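Local coordinates for pheromone cOB1/lipoprotein, YaeC family (Enterococcus faecalis, PDB 4EF1) that probably serves as a membrane-anchored, substrate-binding lipoprotein for methionine uptake, and whose precursor also carries the sex pheromone cOB1, at residues A[104-109]-A[167-172]; A[159-164]-A[171-176]. One frame throughout, in Å; residues are numbered along the deposited sequence. Where two conformers were deposited one is given.

Overall arrangement
Contacts 1 and 2 lie side by side on one mixed sheet, their centres about 6 Å apart. In contact 1 the loop leaving helix 161-166 meets strand 104-108; in contact 2 that helix lies against strand 172-175, the neighbour of 104-108 in the sheet. Ala171 and Ala172 belong to both. The two are stitched together where Leu174 N lies 2.8 Å from Tyr106 O, a probable hydrogen bond, and where Leu164 CD1 packs 3.7 Å from Tyr106 CD2. Contact 1 sits at the far end of the strand pair from the ligand, its centre about 18 Å from the centre of the chain, whereas contact 2 ends at Asn176, which holds the bound selenomethionine.

Contact 1. Residues A[104-109]-A[167-172]; sequences TIYVSS and NEEGAA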
loop_
_atom_site.group_PDB
_atom_site.type_symbol
_atom_site.label_atom_id
_atom_site.label_comp_id
_atom_site.label_asym_id
_atom_site.label_seq_id
_atom_site.Cartn_x
_atom_site.Cartn_y
_atom_site.Cartn_z
ATOM N N THR A 104 -5.961 -19.557 11.684
ATOM C CA THR A 104 -5.238 -18.317 11.885
ATOM C C THR A 104 -5.041 -17.599 10.537
ATOM O O THR A 104 -4.566 -18.200 9.553
ATOM C CB THR A 104 -3.875 -18.568 12.569
ATOM O OG1 THR A 104 -4.083 -19.310 13.793
ATOM C CG2 THR A 104 -3.095 -17.229 12.838
ATOM N N ILE A 105 -5.391 -16.317 10.533
ATOM C CA ILE A 105 -5.193 -15.425 9.413
ATOM C C ILE A 105 -3.979 -14.582 9.788
ATOM O O ILE A 105 -3.919 -14.015 10.894
ATOM C CB ILE A 105 -6.442 -14.542 9.169
ATOM C CG1 ILE A 105 -7.700 -15.390 8.961
ATOM C CG2 ILE A 105 -6.230 -13.580 7.978
ATOM C CD1 ILE A 105 -7.677 -16.310 7.757
ATOM N N TYR A 106 -2.987 -14.562 8.903
ATOM C CA TYR A 106 -1.735 -13.825 9.097
ATOM C C TYR A 106 -1.776 -12.480 8.381
ATOM O O TYR A 106 -2.081 -12.411 7.181
ATOM C CB TYR A 106 -0.508 -14.615 8.586
ATOM C CG TYR A 106 -0.010 -15.664 9.543
ATOM C CD1 TYR A 106 -0.755 -16.812 9.775
ATOM C CD2 TYR A 106 1.225 -15.516 10.242
ATOM C CE1 TYR A 106 -0.302 -17.777 10.652
ATOM C CE2 TYR A 106 1.651 -16.477 11.139
ATOM C CZ TYR A 106 0.899 -17.610 11.319
ATOM O OH TYR A 106 1.323 -18.580 12.195
ATOM N N VAL A 107 -1.547 -11.426 9.168
ATOM C CA VAL A 107 -1.508 -10.055 8.656
ATOM C C VAL A 107 -0.219 -9.424 9.185
ATOM O O VAL A 107 0.360 -9.912 10.176
ATOM C CB VAL A 107 -2.758 -9.232 9.050
ATOM C CG1 VAL A 107 -4.031 -9.901 8.539
ATOM C CG2 VAL A 107 -2.805 -8.979 10.552
ATOM N N SER A 108 0.287 -8.380 8.518
ATOM C CA SER A 108 1.512 -7.728 9.011
ATOM C C SER A 108 1.272 -6.989 10.350
ATOM O O SER A 108 0.138 -6.839 10.791
ATOM C CB SER A 108 2.091 -6.738 7.995
ATOM O OG SER A 108 1.448 -5.497 8.099
ATOM N N SER A 109 2.351 -6.533 10.971
ATOM C CA SER A 109 2.301 -5.719 12.189
ATOM C C SER A 109 1.894 -4.254 11.952
ATOM O O SER A 109 1.807 -3.485 12.915
ATOM C CB SER A 109 3.687 -5.735 12.848
ATOM O OG SER A 109 4.652 -5.311 11.887
ATOM N N ASN A 167 5.598 -20.375 2.416
ATOM C CA ASN A 167 5.798 -21.456 3.385
ATOM C C ASN A 167 4.475 -22.070 3.895
ATOM O O ASN A 167 4.504 -22.992 4.698
ATOM C CB ASN A 167 6.640 -20.944 4.572
ATOM C CG ASN A 167 8.067 -20.527 4.159
ATOM O OD1 ASN A 167 8.607 -20.996 3.151
ATOM N ND2 ASN A 167 8.675 -19.633 4.938
ATOM N N GLU A 168 3.329 -21.552 3.439
ATOM C CA GLU A 168 2.011 -22.049 3.801
ATOM C C GLU A 168 1.759 -22.001 5.310
ATOM O O GLU A 168 1.286 -22.956 5.894
ATOM C CB GLU A 168 1.781 -23.425 3.206
ATOM C CG GLU A 168 1.927 -23.402 1.676
ATOM C CD GLU A 168 1.350 -24.627 1.003
ATOM O OE1 GLU A 168 0.119 -24.825 1.105
ATOM O OE2 GLU A 168 2.105 -25.367 0.341
ATOM N N GLU A 169 2.138 -20.884 5.920
ATOM C CA GLU A 169 1.875 -20.610 7.339
ATOM C C GLU A 169 0.524 -19.941 7.472
ATOM O O GLU A 169 0.259 -18.950 6.833
ATOM C CB GLU A 169 2.939 -19.711 7.965
ATOM C CG GLU A 169 4.283 -20.395 8.157
ATOM C CD GLU A 169 5.044 -19.872 9.367
ATOM O OE1 GLU A 169 4.408 -19.559 10.414
ATOM O OE2 GLU A 169 6.294 -19.776 9.270
ATOM N N GLY A 170 -0.338 -20.511 8.301
ATOM C CA GLY A 170 -1.708 -20.028 8.457
ATOM C C GLY A 170 -2.620 -20.439 7.320
ATOM O O GLY A 170 -2.147 -20.920 6.266
ATOM N N ALA A 171 -3.922 -20.228 7.510
ATOM C CA ALA A 171 -4.914 -20.569 6.461
ATOM C C ALA A 171 -4.897 -19.543 5.306
ATOM O O ALA A 171 -5.197 -19.898 4.140
ATOM C CB ALA A 171 -6.320 -20.684 7.033
ATOM N N ALA A 172 -4.534 -18.300 5.620
ATOM C CA ALA A 172 -4.449 -17.234 4.594
ATOM C C ALA A 172 -3.579 -16.084 5.115
ATOM O O ALA A 172 -3.417 -15.925 6.330
ATOM C CB ALA A 172 -5.835 -16.738 4.194
#
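Tyr106 and Ala172 join strand 104-108 to the segment leading into strand 172-175. Tyr106 N donates to Ala172 O over 2.9 Å, almost straight at 174° and in the carbonyl plane. On the other side of Ile105, Ala171 N donates to Thr104 O, also at 2.9 Å but along a more bent path. The CA of Ile105 adds a CH contact to Ala172 O, and its CD1 rests 4.0 Å from Ala172 CB.

The Tyr106 side chain leaves the strand towards the loop. Its CB lies 3.9 Å from Ala172 O, which stands near the ring plane at the edge. With CG anti to the carbonyl carbon (chi1 -81°), the ring is carried along the loop backbone: CD1 approaches Gly170 CA and Glu169 O, and CE1 comes to 3.4 Å from the CA of Gly170, a residue with positive phi. Farther out, Glu169 CB lies over one ring face, and the bent Glu169 chain brings OE1 near CE2 and CZ and to 3.7 Å from Tyr106 OH, too long for a hydrogen bond. Ring and carboxylate planes are turned 77° apart.

The chemistry is thus divided: two backbone hydrogen bonds tie the loop end to the strand on either side of Ile105, while the tyrosine ring packs on the loop backbone. Ala172 N is buried without a partner, probably at some energetic cost.

Contact 2. Residues A[159-164]-A[171-176]; sequences AIMTTL and AAVLIN. With MSE (selenomethionine), chain C.
A helix-on-sheet layer of an alpha/beta domain is formed here, where the first turn of helix 161-166 lies on strand 172-175, the strand that follows it in the chain. Met161, a selenomethionine of the chain, directs its side chain at the strand. Bends at chi2 and chi3 fold the chain back, and its CE comes to 3.6 Å from Val173 CG1, the two side chains crossing at a slant. Its CB and CG both pass 3.7 Å from Leu174 O. Val173 CG1, set anti to the backbone N (chi1 -175°), reaches up to the helix backbone as well, 3.3 Å from Met161 O, while Leu164 CB lies 4.3 Å from Val173 CG1.

On the ligand side of Val173, Ile175 continues the apolar row. Its CG1 lies 4.2 Å from Met161 CB, and its CG2 meets Thr162 CG2 at 3.6 Å, methyl to methyl, with the side chains roughly perpendicular. No hydrogen bond crosses between helix and strand; the interface is held by van der Waals contacts, mostly apolar.

The strand then delivers Asn176 to the ligand. This residue occupies the N-cap position of helix 177-182, but its side chain makes no capping bond and turns ND2 elsewhere. Asn176 ND2 donates to OXT of the bound selenomethionine over 2.9 Å at 165°, and also bonds Asp113 OD2, which probably helps to orient the amide. Arg116, Glu84 and Asn203 bind the ligand too. A ligand-binding residue in the loop just after a strand, facing the cleft, is characteristic of the periplasmic binding protein fold.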
loop_
_atom_site.group_PDB
_atom_site.type_symbol
_atom_site.label_atom_id
_atom_site.label_comp_id
_atom_site.label_asym_id
_atom_site.label_seq_id
_atom_site.Cartn_x
_atom_site.Cartn_y
_atom_site.Cartn_z
ATOM N N ALA A 159 7.272 -6.793 4.765
ATOM C CA ALA A 159 8.193 -7.384 3.770
ATOM C C ALA A 159 8.289 -8.922 3.838
ATOM O O ALA A 159 8.808 -9.536 2.924
ATOM C CB ALA A 159 9.578 -6.770 3.918
ATOM N N ILE A 160 7.812 -9.567 4.904
ATOM C CA ILE A 160 7.944 -11.037 4.949
ATOM C C ILE A 160 6.618 -11.785 4.699
ATOM O O ILE A 160 6.599 -13.010 4.706
ATOM C CB ILE A 160 8.657 -11.572 6.224
ATOM C CG1 ILE A 160 7.694 -11.703 7.415
ATOM C CG2 ILE A 160 9.938 -10.778 6.539
ATOM C CD1 ILE A 160 8.022 -12.850 8.342
HETATM N N MSE A 161 5.550 -11.070 4.378
HETATM C CA MSE A 161 4.237 -11.691 4.233
HETATM C C MSE A 161 4.230 -12.667 3.058
HETATM O O MSE A 161 3.563 -13.700 3.139
HETATM C CB MSE A 161 3.117 -10.659 4.102
HETATM C CG MSE A 161 3.070 -9.638 5.244
HETATM SE SE MSE A 161 3.146 -10.397 7.000
HETATM C CE MSE A 161 1.538 -11.469 6.890
ATOM N N THR A 162 4.955 -12.350 1.979
ATOM C CA THR A 162 5.086 -13.282 0.872
ATOM C C THR A 162 5.804 -14.580 1.264
ATOM O O THR A 162 5.521 -15.653 0.700
ATOM C CB THR A 162 5.761 -12.646 -0.357
ATOM O OG1 THR A 162 7.072 -12.168 -0.026
ATOM C CG2 THR A 162 4.887 -11.477 -0.914
ATOM N N THR A 163 6.725 -14.502 2.210
ATOM C CA THR A 163 7.387 -15.710 2.738
ATOM C C THR A 163 6.404 -16.607 3.487
ATOM O O THR A 163 6.385 -17.819 3.284
ATOM C CB THR A 163 8.587 -15.323 3.617
ATOM O OG1 THR A 163 9.456 -14.526 2.810
ATOM C CG2 THR A 163 9.345 -16.549 4.161
ATOM N N LEU A 164 5.604 -16.002 4.361
ATOM C CA LEU A 164 4.574 -16.742 5.087
ATOM C C LEU A 164 3.610 -17.470 4.113
ATOM O O LEU A 164 3.268 -18.637 4.322
ATOM C CB LEU A 164 3.805 -15.819 6.028
ATOM C CG LEU A 164 4.646 -15.338 7.225
ATOM C CD1 LEU A 164 3.919 -14.282 8.019
ATOM C CD2 LEU A 164 5.071 -16.490 8.109
ATOM N N ALA A 171 -3.922 -20.228 7.510
ATOM C CA ALA A 171 -4.914 -20.569 6.461
ATOM C C ALA A 171 -4.897 -19.543 5.306
ATOM O O ALA A 171 -5.197 -19.898 4.140
ATOM C CB ALA A 171 -6.320 -20.684 7.033
ATOM N N ALA A 172 -4.534 -18.300 5.620
ATOM C CA ALA A 172 -4.449 -17.234 4.594
ATOM C C ALA A 172 -3.579 -16.084 5.115
ATOM O O ALA A 172 -3.417 -15.925 6.330
ATOM C CB ALA A 172 -5.835 -16.738 4.194
ATOM N N VAL A 173 -3.033 -15.303 4.176
ATOM C CA VAL A 173 -2.044 -14.269 4.451
ATOM C C VAL A 173 -2.471 -12.959 3.734
ATOM O O VAL A 173 -2.752 -13.002 2.547
ATOM C CB VAL A 173 -0.627 -14.724 3.966
ATOM C CG1 VAL A 173 0.475 -13.713 4.332
ATOM C CG2 VAL A 173 -0.243 -16.085 4.582
ATOM N N LEU A 174 -2.563 -11.827 4.452
ATOM C CA LEU A 174 -2.752 -10.490 3.796
ATOM C C LEU A 174 -1.389 -9.973 3.287
ATOM O O LEU A 174 -0.471 -9.828 4.075
ATOM C CB LEU A 174 -3.335 -9.473 4.781
ATOM C CG LEU A 174 -3.934 -8.165 4.208
ATOM C CD1 LEU A 174 -5.327 -8.401 3.576
ATOM C CD2 LEU A 174 -3.990 -7.117 5.303
ATOM N N ILE A 175 -1.256 -9.735 1.987
ATOM C CA ILE A 175 -0.007 -9.301 1.383
ATOM C C ILE A 175 -0.269 -7.953 0.697
ATOM O O ILE A 175 -1.139 -7.883 -0.158
ATOM C CB ILE A 175 0.517 -10.295 0.320
ATOM C CG1 ILE A 175 0.634 -11.733 0.897
ATOM C CG2 ILE A 175 1.818 -9.767 -0.236
ATOM C CD1 ILE A 175 1.062 -12.766 -0.119
ATOM N N ASN A 176 0.465 -6.888 1.062
ATOM C CA ASN A 176 0.299 -5.608 0.362
ATOM C C ASN A 176 0.653 -5.856 -1.118
ATOM O O ASN A 176 1.602 -6.574 -1.439
ATOM C CB ASN A 176 1.193 -4.481 0.934
ATOM C CG ASN A 176 0.924 -4.179 2.389
ATOM O OD1 ASN A 176 1.535 -4.795 3.274
ATOM N ND2 ASN A 176 0.080 -3.182 2.652
HETATM N N MSE C 301 1.743 -0.084 -1.337
HETATM C CA MSE C 301 1.111 -0.409 0.004
HETATM C C MSE C 301 -0.413 -0.539 -0.072
HETATM O O MSE C 301 -1.069 0.290 -0.721
HETATM O OXT MSE C 301 -1.010 -1.433 0.586
HETATM C CB MSE C 301 1.514 0.595 1.084
HETATM C CG MSE C 301 1.058 0.247 2.507
HETATM SE SE MSE C 301 1.381 1.717 3.705
HETATM C CE MSE C 301 3.371 1.693 3.753
#